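Local coordinates for protein UDP-N-Acetylenolpyruvylglucosamine Reductase (Thermus caldophilus, PDB 2GQT) that catalyses the FAD-dependent, NADPH-driven reduction of UDP-N-acetylenolpyruvylglucosamine to UDP-N-acetylmuramate, a step in building the bacterial cell wall, at residues L34-A37 / T38-P41; H140-P144 / E145-F149; M181-V184 / D185-K189; L212-R216 / G217-L221. All blocks are in the same frame, centred on the assembly; numbering follows the deposited sequence.

Interaction 1: L34-A37 / T38-P41; sequences LKRA and TEAP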
loop_
_atom_site.group_PDB
_atom_site.type_symbol
_atom_site.label_atom_id
_atom_site.label_comp_id
_atom_site.label_asym_id
_atom_site.label_seq_id
_atom_site.Cartn_x
_atom_site.Cartn_y
_atom_site.Cartn_z
ATOM N N LEU A 34 -2.217 -0.053 -21.353
ATOM C CA LEU A 34 -2.424 -1.134 -20.374
ATOM C C LEU A 34 -2.623 -2.494 -21.049
ATOM O O LEU A 34 -2.045 -3.491 -20.613
ATOM C CB LEU A 34 -3.597 -0.831 -19.439
ATOM C CG LEU A 34 -3.761 -1.823 -18.278
ATOM C CD1 LEU A 34 -2.497 -1.907 -17.423
ATOM C CD2 LEU A 34 -4.959 -1.457 -17.435
ATOM N N LYS A 35 -3.427 -2.526 -22.113
ATOM C CA LYS A 35 -3.667 -3.761 -22.872
ATOM C C LYS A 35 -2.361 -4.338 -23.410
ATOM O O LYS A 35 -2.150 -5.553 -23.364
ATOM C CB LYS A 35 -4.682 -3.528 -23.997
ATOM C CG LYS A 35 -6.117 -3.402 -23.495
ATOM C CD LYS A 35 -7.023 -2.675 -24.476
ATOM C CE LYS A 35 -7.771 -3.625 -25.390
ATOM N NZ LYS A 35 -8.752 -2.873 -26.219
ATOM N N ARG A 36 -1.477 -3.458 -23.879
ATOM C CA ARG A 36 -0.175 -3.854 -24.408
ATOM C C ARG A 36 0.792 -4.337 -23.319
ATOM O O ARG A 36 1.445 -5.370 -23.471
ATOM C CB ARG A 36 0.452 -2.715 -25.226
ATOM C CG ARG A 36 1.835 -3.026 -25.771
ATOM C CD ARG A 36 2.561 -1.777 -26.220
ATOM N NE ARG A 36 4.007 -1.938 -26.070
ATOM C CZ ARG A 36 4.886 -0.941 -26.044
ATOM N NH1 ARG A 36 4.485 0.322 -26.152
ATOM N NH2 ARG A 36 6.176 -1.208 -25.902
ATOM N N ALA A 37 0.875 -3.592 -22.218
ATOM C CA ALA A 37 1.782 -3.936 -21.122
ATOM C C ALA A 37 1.479 -5.315 -20.526
ATOM O O ALA A 37 2.390 -6.009 -20.082
ATOM C CB ALA A 37 1.723 -2.871 -20.040
ATOM N N THR A 38 0.205 -5.702 -20.534
ATOM C CA THR A 38 -0.245 -6.943 -19.891
ATOM C C THR A 38 -0.190 -8.173 -20.804
ATOM O O THR A 38 -0.710 -9.229 -20.447
ATOM C CB THR A 38 -1.680 -6.815 -19.327
ATOM O OG1 THR A 38 -2.571 -6.369 -20.358
ATOM C CG2 THR A 38 -1.715 -5.844 -18.160
ATOM N N GLU A 39 0.446 -8.038 -21.965
ATOM C CA GLU A 39 0.534 -9.136 -22.934
ATOM C C GLU A 39 1.574 -10.179 -22.542
ATOM O O GLU A 39 1.603 -11.274 -23.108
ATOM C CB GLU A 39 0.826 -8.590 -24.329
ATOM C CG GLU A 39 -0.369 -7.931 -24.993
ATOM C CD GLU A 39 -0.036 -7.371 -26.365
ATOM O OE1 GLU A 39 1.164 -7.296 -26.707
ATOM O OE2 GLU A 39 -0.976 -6.997 -27.095
ATOM N N ALA A 40 2.434 -9.830 -21.589
ATOM C CA ALA A 40 3.392 -10.760 -21.013
ATOM C C ALA A 40 3.268 -10.721 -19.487
ATOM O O ALA A 40 2.652 -9.792 -18.952
ATOM C CB ALA A 40 4.796 -10.400 -21.452
ATOM N N PRO A 41 3.826 -11.730 -18.781
ATOM C CA PRO A 41 3.769 -11.765 -17.315
ATOM C C PRO A 41 4.141 -10.429 -16.670
ATOM O O PRO A 41 5.138 -9.814 -17.041
ATOM C CB PRO A 41 4.797 -12.838 -16.950
ATOM C CG PRO A 41 4.784 -13.766 -18.124
ATOM C CD PRO A 41 4.528 -12.911 -19.328
#
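A chi1 of 54° sets the hydroxyl of Thr38 between its own backbone N and carbonyl carbon, turning it back on the carbonyls of Leu34 and Lys35, while CG2 falls beside the backbone N and faces Leu34. The site is the C-terminal end of helix 31-37 in the FAD-binding domain, and Thr38 is the first residue to leave helical backbone angles. Thr38 OG1 lies 2.9 Å from Leu34 O and 3.1 Å from Lys35 O, so a single hydroxyl proton has two carbonyls within reach. Leu34 O is also the acceptor of the last i to i+4 bond: Thr38 N donates to it over 3.2 Å, with a bent N-H...O angle of 142°. One residue later the pattern tightens to i+3, Glu39 N reaching Arg36 O at 3.2 Å from above the carbonyl plane.

The extended side chain of Glu39 runs back along the helix end, its CG 3.4 Å from Lys35 O and its carboxylate carbon near Arg36 CA. Opposite charges face each other only at long range, Arg36 NE being 6.1 Å from Glu39 OE1, whereas Lys35 turns its amine to a salt bridge with Glu32. Leu34 and Ala37 are buried against strands 22-28 and 61-65, and Thr38 touches Ile63 and Phe134. Arg61 hydrogen-bonds through NH1 to Ala37 O, serving a carbonyl that the ending helix no longer bonds itself. On the apolar side of the turn, the Leu34 methyl CD1 meets Thr38 CG2 at 4.1 Å.

Interaction 2: H140-P144 / E145-F149; sequences HVYCP and EELGF. With CA (calcium ion), chain B.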
loop_
_atom_site.group_PDB
_atom_site.type_symbol
_atom_site.label_atom_id
_atom_site.label_comp_id
_atom_site.label_asym_id
_atom_site.label_seq_id
_atom_site.Cartn_x
_atom_site.Cartn_y
_atom_site.Cartn_z
ATOM N N HIS A 140 -13.695 -4.690 -16.380
ATOM C CA HIS A 140 -14.960 -5.131 -15.802
ATOM C C HIS A 140 -15.274 -4.294 -14.564
ATOM O O HIS A 140 -14.367 -3.871 -13.851
ATOM C CB HIS A 140 -14.897 -6.623 -15.446
ATOM C CG HIS A 140 -14.603 -7.500 -16.622
ATOM N ND1 HIS A 140 -15.511 -7.706 -17.638
ATOM C CD2 HIS A 140 -13.488 -8.186 -16.969
ATOM C CE1 HIS A 140 -14.974 -8.498 -18.550
ATOM N NE2 HIS A 140 -13.751 -8.808 -18.166
ATOM N N VAL A 141 -16.550 -4.052 -14.301
ATOM C CA VAL A 141 -16.940 -3.257 -13.151
ATOM C C VAL A 141 -17.528 -4.162 -12.072
ATOM O O VAL A 141 -18.419 -4.981 -12.343
ATOM C CB VAL A 141 -17.935 -2.143 -13.559
ATOM C CG1 VAL A 141 -18.475 -1.413 -12.345
ATOM C CG2 VAL A 141 -17.267 -1.157 -14.511
ATOM N N TYR A 142 -17.014 -4.010 -10.858
ATOM C CA TYR A 142 -17.448 -4.802 -9.716
ATOM C C TYR A 142 -17.936 -3.916 -8.589
ATOM O O TYR A 142 -17.462 -2.800 -8.410
ATOM C CB TYR A 142 -16.277 -5.633 -9.185
ATOM C CG TYR A 142 -15.810 -6.682 -10.159
ATOM C CD1 TYR A 142 -16.444 -7.919 -10.225
ATOM C CD2 TYR A 142 -14.755 -6.430 -11.033
ATOM C CE1 TYR A 142 -16.030 -8.881 -11.126
ATOM C CE2 TYR A 142 -14.332 -7.394 -11.943
ATOM C CZ TYR A 142 -14.979 -8.622 -11.988
ATOM O OH TYR A 142 -14.575 -9.589 -12.888
ATOM N N CYS A 143 -18.870 -4.428 -7.806
ATOM C CA CYS A 143 -19.155 -3.846 -6.506
ATOM C C CYS A 143 -18.167 -4.411 -5.493
ATOM O O CYS A 143 -17.646 -5.513 -5.688
ATOM C CB CYS A 143 -20.571 -4.159 -6.071
ATOM S SG CYS A 143 -21.728 -3.433 -7.124
ATOM N N PRO A 144 -17.913 -3.680 -4.390
ATOM C CA PRO A 144 -16.906 -4.187 -3.450
ATOM C C PRO A 144 -17.241 -5.562 -2.867
ATOM O O PRO A 144 -16.329 -6.343 -2.600
ATOM C CB PRO A 144 -16.839 -3.108 -2.360
ATOM C CG PRO A 144 -18.081 -2.327 -2.516
ATOM C CD PRO A 144 -18.465 -2.382 -3.958
ATOM N N GLU A 145 -18.529 -5.868 -2.706
ATOM C CA GLU A 145 -18.943 -7.176 -2.187
ATOM C C GLU A 145 -18.551 -8.349 -3.098
ATOM O O GLU A 145 -18.650 -9.513 -2.686
ATOM C CB GLU A 145 -20.443 -7.193 -1.869
ATOM C CG GLU A 145 -21.345 -6.823 -3.044
ATOM C CD GLU A 145 -21.719 -5.350 -3.084
ATOM O OE1 GLU A 145 -20.898 -4.509 -2.668
ATOM O OE2 GLU A 145 -22.833 -5.037 -3.545
ATOM N N GLU A 146 -18.099 -8.058 -4.316
ATOM C CA GLU A 146 -17.656 -9.088 -5.262
ATOM C C GLU A 146 -16.163 -9.377 -5.191
ATOM O O GLU A 146 -15.677 -10.264 -5.888
ATOM C CB GLU A 146 -17.997 -8.680 -6.695
ATOM C CG GLU A 146 -19.471 -8.608 -6.980
ATOM C CD GLU A 146 -19.739 -8.166 -8.395
ATOM O OE1 GLU A 146 -19.787 -9.048 -9.285
ATOM O OE2 GLU A 146 -19.856 -6.940 -8.625
ATOM N N LEU A 147 -15.438 -8.636 -4.361
ATOM C CA LEU A 147 -13.979 -8.682 -4.397
ATOM C C LEU A 147 -13.331 -9.416 -3.234
ATOM O O LEU A 147 -12.121 -9.310 -3.033
ATOM C CB LEU A 147 -13.428 -7.255 -4.518
ATOM C CG LEU A 147 -13.866 -6.497 -5.779
ATOM C CD1 LEU A 147 -13.209 -5.136 -5.792
ATOM C CD2 LEU A 147 -13.511 -7.272 -7.042
ATOM N N GLY A 148 -14.128 -10.168 -2.480
ATOM C CA GLY A 148 -13.593 -11.016 -1.425
ATOM C C GLY A 148 -12.774 -10.281 -0.384
ATOM O O GLY A 148 -11.717 -10.764 0.035
ATOM N N PHE A 149 -13.270 -9.129 0.055
ATOM C CA PHE A 149 -12.554 -8.355 1.057
ATOM C C PHE A 149 -12.545 -9.046 2.412
ATOM O O PHE A 149 -13.536 -9.655 2.824
ATOM C CB PHE A 149 -13.150 -6.962 1.209
ATOM C CG PHE A 149 -12.815 -6.034 0.082
ATOM C CD1 PHE A 149 -11.489 -5.707 -0.208
ATOM C CD2 PHE A 149 -13.827 -5.468 -0.681
ATOM C CE1 PHE A 149 -11.183 -4.832 -1.244
ATOM C CE2 PHE A 149 -13.523 -4.588 -1.725
ATOM C CZ PHE A 149 -12.193 -4.270 -2.004
HETATM CA CA CA B . -20.202 -6.300 -12.942
HETATM O O HOH W 1 -15.917 -8.174 -0.523
HETATM O O HOH W 2 -21.111 -5.931 -10.771
HETATM O O HOH W 3 -19.607 -8.303 -11.797
HETATM O O HOH W 4 -22.111 -7.560 -13.619
HETATM O O HOH W 5 -18.661 -7.388 -14.418
#
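Cys143 and Glu146 exchange two hydrogen bonds: Cys143 N donates to Glu146 OE2 at 2.8 Å, and Glu146 N returns to Cys143 O at 2.9 Å. The first meets the carboxylate on its anti side. Only the glutamate half of a capping box is present, because the return bond goes to main-chain Cys143 O. They join strand 138-142 to the short 3-10 turn that follows it. Leu147 N adds a bond to Pro144 O, which also accepts from a water that in turn accepts a hydrogen bond from Phe149 N.

A calcium ion lies just outside, bound by Val141 O at 2.3 Å and by four waters. Two of these donate to Glu146, one to each carboxylate oxygen, so Glu146 serves the metal from the second shell.

The extended Glu146 chain crosses Tyr142 at about a right angle, bringing OE1 to the ring edge, 3.7 Å from Tyr142 CD1. Leu147 CD2 packs 3.9 Å from Tyr142 CB, and Phe149 CE2 lies 3.7 Å from Pro144 CB. Beneath the turn runs strand 128-135, where Val131 receives Leu147, Leu128 receives Pro144 and Phe149, and His135 bonds the Tyr142 hydroxyl.

Interaction 3: M181-V184 / D185-K189; sequences MAEV and DRARK. With FAD (flavin-adenine dinucleotide), chain C.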
loop_
_atom_site.group_PDB
_atom_site.type_symbol
_atom_site.label_atom_id
_atom_site.label_comp_id
_atom_site.label_asym_id
_atom_site.label_seq_id
_atom_site.Cartn_x
_atom_site.Cartn_y
_atom_site.Cartn_z
ATOM N N MET A 181 -10.358 13.400 11.481
ATOM C CA MET A 181 -9.000 13.186 10.998
ATOM C C MET A 181 -7.970 13.465 12.096
ATOM O O MET A 181 -6.974 12.754 12.209
ATOM C CB MET A 181 -8.751 14.069 9.781
ATOM C CG MET A 181 -9.484 13.593 8.551
ATOM S SD MET A 181 -9.599 14.828 7.252
ATOM C CE MET A 181 -7.876 15.059 6.810
ATOM N N ALA A 182 -8.227 14.475 12.924
ATOM C CA ALA A 182 -7.333 14.807 14.029
ATOM C C ALA A 182 -7.224 13.654 15.020
ATOM O O ALA A 182 -6.152 13.408 15.571
ATOM C CB ALA A 182 -7.791 16.075 14.733
ATOM N N GLU A 183 -8.319 12.933 15.244
ATOM C CA GLU A 183 -8.262 11.775 16.130
ATOM C C GLU A 183 -7.433 10.661 15.501
ATOM O O GLU A 183 -6.678 9.986 16.195
ATOM C CB GLU A 183 -9.659 11.280 16.528
ATOM C CG GLU A 183 -9.687 9.950 17.328
ATOM C CD GLU A 183 -8.710 9.881 18.521
ATOM O OE1 GLU A 183 -8.419 10.918 19.150
ATOM O OE2 GLU A 183 -8.223 8.772 18.829
ATOM N N VAL A 184 -7.563 10.476 14.187
ATOM C CA VAL A 184 -6.746 9.472 13.497
ATOM C C VAL A 184 -5.266 9.817 13.624
ATOM O O VAL A 184 -4.440 8.948 13.935
ATOM C CB VAL A 184 -7.158 9.301 12.018
ATOM C CG1 VAL A 184 -6.308 8.222 11.344
ATOM C CG2 VAL A 184 -8.623 8.931 11.932
ATOM N N ASP A 185 -4.935 11.088 13.433
ATOM C CA ASP A 185 -3.558 11.553 13.585
ATOM C C ASP A 185 -3.041 11.273 15.002
ATOM O O ASP A 185 -1.944 10.736 15.176
ATOM C CB ASP A 185 -3.446 13.043 13.249
ATOM C CG ASP A 185 -2.048 13.434 12.790
ATOM O OD1 ASP A 185 -1.557 12.853 11.795
ATOM O OD2 ASP A 185 -1.439 14.325 13.424
ATOM N N ARG A 186 -3.849 11.605 16.009
ATOM C CA ARG A 186 -3.478 11.357 17.404
ATOM C C ARG A 186 -3.198 9.875 17.641
ATOM O O ARG A 186 -2.203 9.520 18.272
ATOM C CB ARG A 186 -4.565 11.861 18.371
ATOM C CG ARG A 186 -4.112 11.899 19.844
ATOM C CD ARG A 186 -5.277 11.701 20.825
ATOM N NE ARG A 186 -5.944 10.425 20.580
ATOM C CZ ARG A 186 -5.532 9.249 21.049
ATOM N NH1 ARG A 186 -4.458 9.166 21.835
ATOM N NH2 ARG A 186 -6.199 8.147 20.735
ATOM N N ALA A 187 -4.063 9.017 17.114
ATOM C CA ALA A 187 -3.924 7.576 17.273
ATOM C C ALA A 187 -2.648 7.015 16.637
ATOM O O ALA A 187 -2.135 6.000 17.088
ATOM C CB ALA A 187 -5.148 6.867 16.723
ATOM N N ARG A 188 -2.136 7.695 15.613
ATOM C CA ARG A 188 -0.930 7.264 14.878
ATOM C C ARG A 188 0.369 7.883 15.415
ATOM O O ARG A 188 1.455 7.611 14.877
ATOM C CB ARG A 188 -1.086 7.563 13.374
ATOM C CG ARG A 188 -2.369 7.020 12.720
ATOM C CD ARG A 188 -2.306 7.133 11.195
ATOM N NE ARG A 188 -1.307 6.201 10.693
ATOM C CZ ARG A 188 -1.529 5.163 9.890
ATOM N NH1 ARG A 188 -2.720 4.935 9.344
ATOM N NH2 ARG A 188 -0.514 4.376 9.586
ATOM N N LYS A 189 0.274 8.673 16.487
ATOM C CA LYS A 189 1.421 9.446 17.001
ATOM C C LYS A 189 2.646 8.601 17.368
ATOM O O LYS A 189 3.788 9.064 17.252
ATOM C CB LYS A 189 0.996 10.303 18.202
ATOM C CG LYS A 189 1.810 11.585 18.398
ATOM C CD LYS A 189 2.924 11.435 19.434
ATOM C CE LYS A 189 2.384 11.452 20.859
ATOM N NZ LYS A 189 3.472 11.227 21.847
HETATM P PA FAD C . 2.239 -1.485 -3.129
HETATM O O1A FAD C . 3.047 -1.634 -1.909
HETATM O O2A FAD C . 2.815 -0.838 -4.330
HETATM O O5B FAD C . 1.651 -2.885 -3.589
HETATM C C5B FAD C . 1.013 -3.730 -2.625
HETATM C C4B FAD C . 0.231 -4.817 -3.329
HETATM O O4B FAD C . -0.838 -4.202 -4.077
HETATM C C3B FAD C . 1.050 -5.632 -4.340
HETATM O O3B FAD C . 0.513 -6.955 -4.367
HETATM C C2B FAD C . 0.756 -4.914 -5.651
HETATM O O2B FAD C . 0.926 -5.766 -6.782
HETATM C C1B FAD C . -0.711 -4.583 -5.470
HETATM N N9A FAD C . -1.216 -3.462 -6.290
HETATM C C8A FAD C . -0.780 -2.192 -6.275
HETATM N N7A FAD C . -1.505 -1.475 -7.136
HETATM C C5A FAD C . -2.422 -2.282 -7.680
HETATM C C6A FAD C . -3.431 -2.130 -8.639
HETATM N N6A FAD C . -3.703 -0.959 -9.228
HETATM N N1A FAD C . -4.177 -3.207 -8.960
HETATM C C2A FAD C . -3.948 -4.402 -8.399
HETATM N N3A FAD C . -2.993 -4.606 -7.496
HETATM C C4A FAD C . -2.229 -3.554 -7.143
HETATM N N1 FAD C . -1.676 -0.418 5.696
HETATM C C2 FAD C . -2.905 -0.461 6.318
HETATM O O2 FAD C . -3.736 -1.287 5.968
HETATM N N3 FAD C . -3.188 0.417 7.362
HETATM C C4 FAD C . -2.267 1.367 7.786
HETATM O O4 FAD C . -2.557 2.135 8.709
HETATM C C4X FAD C . -1.031 1.409 7.144
HETATM N N5 FAD C . -0.073 2.338 7.545
HETATM C C5X FAD C . 1.140 2.417 6.849
HETATM C C6 FAD C . 2.065 3.396 7.213
HETATM C C7 FAD C . 3.276 3.514 6.537
HETATM C C7M FAD C . 4.271 4.606 6.946
HETATM C C8 FAD C . 3.561 2.631 5.490
HETATM C C8M FAD C . 4.894 2.740 4.736
HETATM C C9 FAD C . 2.641 1.648 5.134
HETATM C C9A FAD C . 1.424 1.528 5.805
HETATM N N10 FAD C . 0.486 0.542 5.455
HETATM C C10 FAD C . -0.745 0.516 6.107
HETATM C "C1'" FAD C . 0.773 -0.492 4.426
HETATM C "C2'" FAD C . 0.462 -0.005 3.001
HETATM O "O2'" FAD C . 0.403 1.434 2.952
HETATM C "C3'" FAD C . -0.862 -0.559 2.472
HETATM O "O3'" FAD C . -0.796 -1.991 2.405
HETATM C "C4'" FAD C . -1.218 0.030 1.100
HETATM O "O4'" FAD C . -2.553 -0.347 0.758
HETATM C "C5'" FAD C . -0.273 -0.409 -0.016
HETATM O "O5'" FAD C . -0.602 0.371 -1.166
HETATM P P FAD C . 0.535 0.719 -2.231
HETATM O O1P FAD C . -0.124 1.481 -3.309
HETATM O O2P FAD C . 1.742 1.272 -1.582
HETATM O O3P FAD C . 0.827 -0.762 -2.778
#
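Val184, on the buried face of helix 174-187, and Arg188, just past its last assigned residue, lie side by side, pointing the same way, while Glu183 and Arg186 pair on another side of the helix. The inner pair is close: Arg188 CG rests 3.1 Å from Val184 O, and Arg188 CD stands 4.2 Å from Val184 CG1. Here the helix is ending, and the bond from Arg188 N to Val184 O is already weak. With a bend at chi3 (69°), the arginine presents its guanidinium edge to the flavin. Arg188 NH1 donates to FAD O4 at 2.9 Å and Arg188 NH2 to FAD N5 at 2.9 Å, so two nitrogens grip the O4-N5 edge of the isoalloxazine. Gln191 accepts a further bond from NH2, helping to fix the group's rotation. A positive charge here would be expected to polarise the C4 carbonyl and to stabilise negative charge on the reduced flavin.

On the solvent side the pair is held by two hydrogen bonds within a salt bridge. Arg186 meets the Glu183 carboxylate side-on, NE to OE1 at 2.9 Å and NH2 to OE2 at 2.8 Å, the two groups nearly coplanar, with planes 22° apart. Both chains bend to reach this, Glu183 at chi2 and Arg186 at chi3, in an i to i+3 salt bridge. Asp185, also exposed, leaves the helix on a different side from this pair.

Met181 seats the helix against Val88, Gln89 and Ala92 of helix 84-93, and Val184 and Ala187 lean on Phe121 in a neighbouring loop.

Interaction 4: L212-R216 / G217-L221; sequences LIDER and GLKGL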
loop_
_atom_site.group_PDB
_atom_site.type_symbol
_atom_site.label_atom_id
_atom_site.label_comp_id
_atom_site.label_asym_id
_atom_site.label_seq_id
_atom_site.Cartn_x
_atom_site.Cartn_y
_atom_site.Cartn_z
ATOM N N LEU A 212 4.295 -6.812 21.656
ATOM C CA LEU A 212 5.036 -8.062 21.870
ATOM C C LEU A 212 6.526 -7.873 21.598
ATOM O O LEU A 212 7.363 -8.289 22.394
ATOM C CB LEU A 212 4.495 -9.214 21.008
ATOM C CG LEU A 212 3.188 -9.906 21.421
ATOM C CD1 LEU A 212 2.692 -10.795 20.284
ATOM C CD2 LEU A 212 3.330 -10.720 22.711
ATOM N N ILE A 213 6.842 -7.233 20.475
ATOM C CA ILE A 213 8.230 -6.994 20.092
ATOM C C ILE A 213 8.914 -6.090 21.124
ATOM O O ILE A 213 10.038 -6.371 21.542
ATOM C CB ILE A 213 8.317 -6.435 18.653
ATOM C CG1 ILE A 213 7.898 -7.520 17.646
ATOM C CG2 ILE A 213 9.726 -5.932 18.336
ATOM C CD1 ILE A 213 7.552 -6.994 16.243
ATOM N N ASP A 214 8.216 -5.034 21.542
ATOM C CA ASP A 214 8.682 -4.137 22.611
ATOM C C ASP A 214 8.999 -4.887 23.909
ATOM O O ASP A 214 10.104 -4.749 24.442
ATOM C CB ASP A 214 7.653 -3.022 22.871
ATOM C CG ASP A 214 8.225 -1.840 23.667
ATOM O OD1 ASP A 214 7.435 -0.935 24.009
ATOM O OD2 ASP A 214 9.445 -1.797 23.938
ATOM N N GLU A 215 8.046 -5.688 24.404
ATOM C CA GLU A 215 8.227 -6.426 25.677
ATOM C C GLU A 215 9.383 -7.411 25.601
ATOM O O GLU A 215 10.014 -7.706 26.612
ATOM C CB GLU A 215 6.945 -7.156 26.124
ATOM C CG GLU A 215 6.987 -7.756 27.564
ATOM C CD GLU A 215 7.760 -9.081 27.667
ATOM O OE1 GLU A 215 8.420 -9.324 28.706
ATOM O OE2 GLU A 215 7.720 -9.876 26.709
ATOM N N ARG A 216 9.644 -7.931 24.405
ATOM C CA ARG A 216 10.760 -8.845 24.197
ATOM C C ARG A 216 12.103 -8.124 24.060
ATOM O O ARG A 216 13.136 -8.766 23.896
ATOM C CB ARG A 216 10.513 -9.746 22.986
ATOM C CG ARG A 216 9.275 -10.617 23.110
ATOM C CD ARG A 216 9.201 -11.327 24.460
ATOM N NE ARG A 216 8.055 -12.224 24.519
ATOM C CZ ARG A 216 8.018 -13.412 23.928
ATOM N NH1 ARG A 216 9.073 -13.859 23.257
ATOM N NH2 ARG A 216 6.925 -14.157 24.016
ATOM N N GLY A 217 12.075 -6.796 24.136
ATOM C CA GLY A 217 13.294 -5.994 24.138
ATOM C C GLY A 217 13.963 -5.870 22.782
ATOM O O GLY A 217 15.147 -5.526 22.689
ATOM N N LEU A 218 13.214 -6.117 21.713
ATOM C CA LEU A 218 13.835 -6.215 20.392
ATOM C C LEU A 218 14.031 -4.879 19.677
ATOM O O LEU A 218 14.768 -4.813 18.704
ATOM C CB LEU A 218 13.093 -7.226 19.510
ATOM C CG LEU A 218 12.919 -8.627 20.108
ATOM C CD1 LEU A 218 12.212 -9.547 19.118
ATOM C CD2 LEU A 218 14.247 -9.237 20.568
ATOM N N LYS A 219 13.402 -3.815 20.169
ATOM C CA LYS A 219 13.654 -2.484 19.610
ATOM C C LYS A 219 15.147 -2.200 19.623
ATOM O O LYS A 219 15.841 -2.518 20.603
ATOM C CB LYS A 219 12.906 -1.401 20.377
ATOM C CG LYS A 219 11.400 -1.512 20.225
ATOM C CD LYS A 219 10.655 -0.658 21.228
ATOM C CE LYS A 219 10.319 0.695 20.660
ATOM N NZ LYS A 219 9.745 1.636 21.666
ATOM N N GLY A 220 15.642 -1.634 18.526
ATOM C CA GLY A 220 17.050 -1.285 18.423
ATOM C C GLY A 220 17.990 -2.347 17.887
ATOM O O GLY A 220 19.151 -2.052 17.614
ATOM N N LEU A 221 17.514 -3.582 17.739
ATOM C CA LEU A 221 18.339 -4.617 17.120
ATOM C C LEU A 221 18.561 -4.283 15.655
ATOM O O LEU A 221 17.627 -3.874 14.953
ATOM C CB LEU A 221 17.730 -6.001 17.282
ATOM C CG LEU A 221 17.894 -6.634 18.668
ATOM C CD1 LEU A 221 17.278 -8.017 18.675
ATOM C CD2 LEU A 221 19.349 -6.708 19.121
HETATM O O HOH W 6 12.240 -3.232 23.027
#
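Ile213 and Leu218 cross at about a right angle, the branch methyl CG2 of Ile213 touching Leu218 CB at 3.8 Å. Chi1 of -68° puts Ile213 CG2 anti to its own backbone N; the Ile213 side chain also touches Phe201 and Val254. Leu218 CG also lies 3.9 Å from Arg216 CB. On a separate side, Lys219 slants across Asp214: its methylene Lys219 CD lies 3.2 Å from Asp214 OD2, whereas the amine stops short of a salt bridge, with Lys219 NZ 4.1 Å from Asp214 OD2 and weakly bonded to Leu230 O instead.

These side chains flank a Schellman motif that ends helix 209-215. Leu218 N reaches back to Ile213 O at 3.2 Å, and Gly217 N to Asp214 O at 2.9 Å from above the carbonyl plane; Gly217 supplies the positive phi, 75°. The Ile213-Leu218 touch is the apolar pairing that often accompanies this cap. A water extends the network, donating to Asp214 O and accepting from Lys219 N. The chain then enters a type II beta turn, Leu218 to Leu221, with Gly220 at its third position, where the main chain pairs with Ile228.

From the N terminus the four contacts follow in series; none nests in or crosses another, and each is local to one continuous stretch of chain. Interaction 1 turns the chain from helix 31-37 toward strand 42-44 in the FAD-binding domain. Interaction 2 rounds the exit of strand 138-142 on the way to strand 161-171; its nearest atoms lie about 9 Å from those of interaction 1. Interactions 3 and 4 both fall in the C-terminal domain, at the ends of the successive helices 174-187 and 209-215, with centres about 24 Å apart. Both lie across the chain's centre from interaction 1. Of the four, interaction 3 touches the flavin directly.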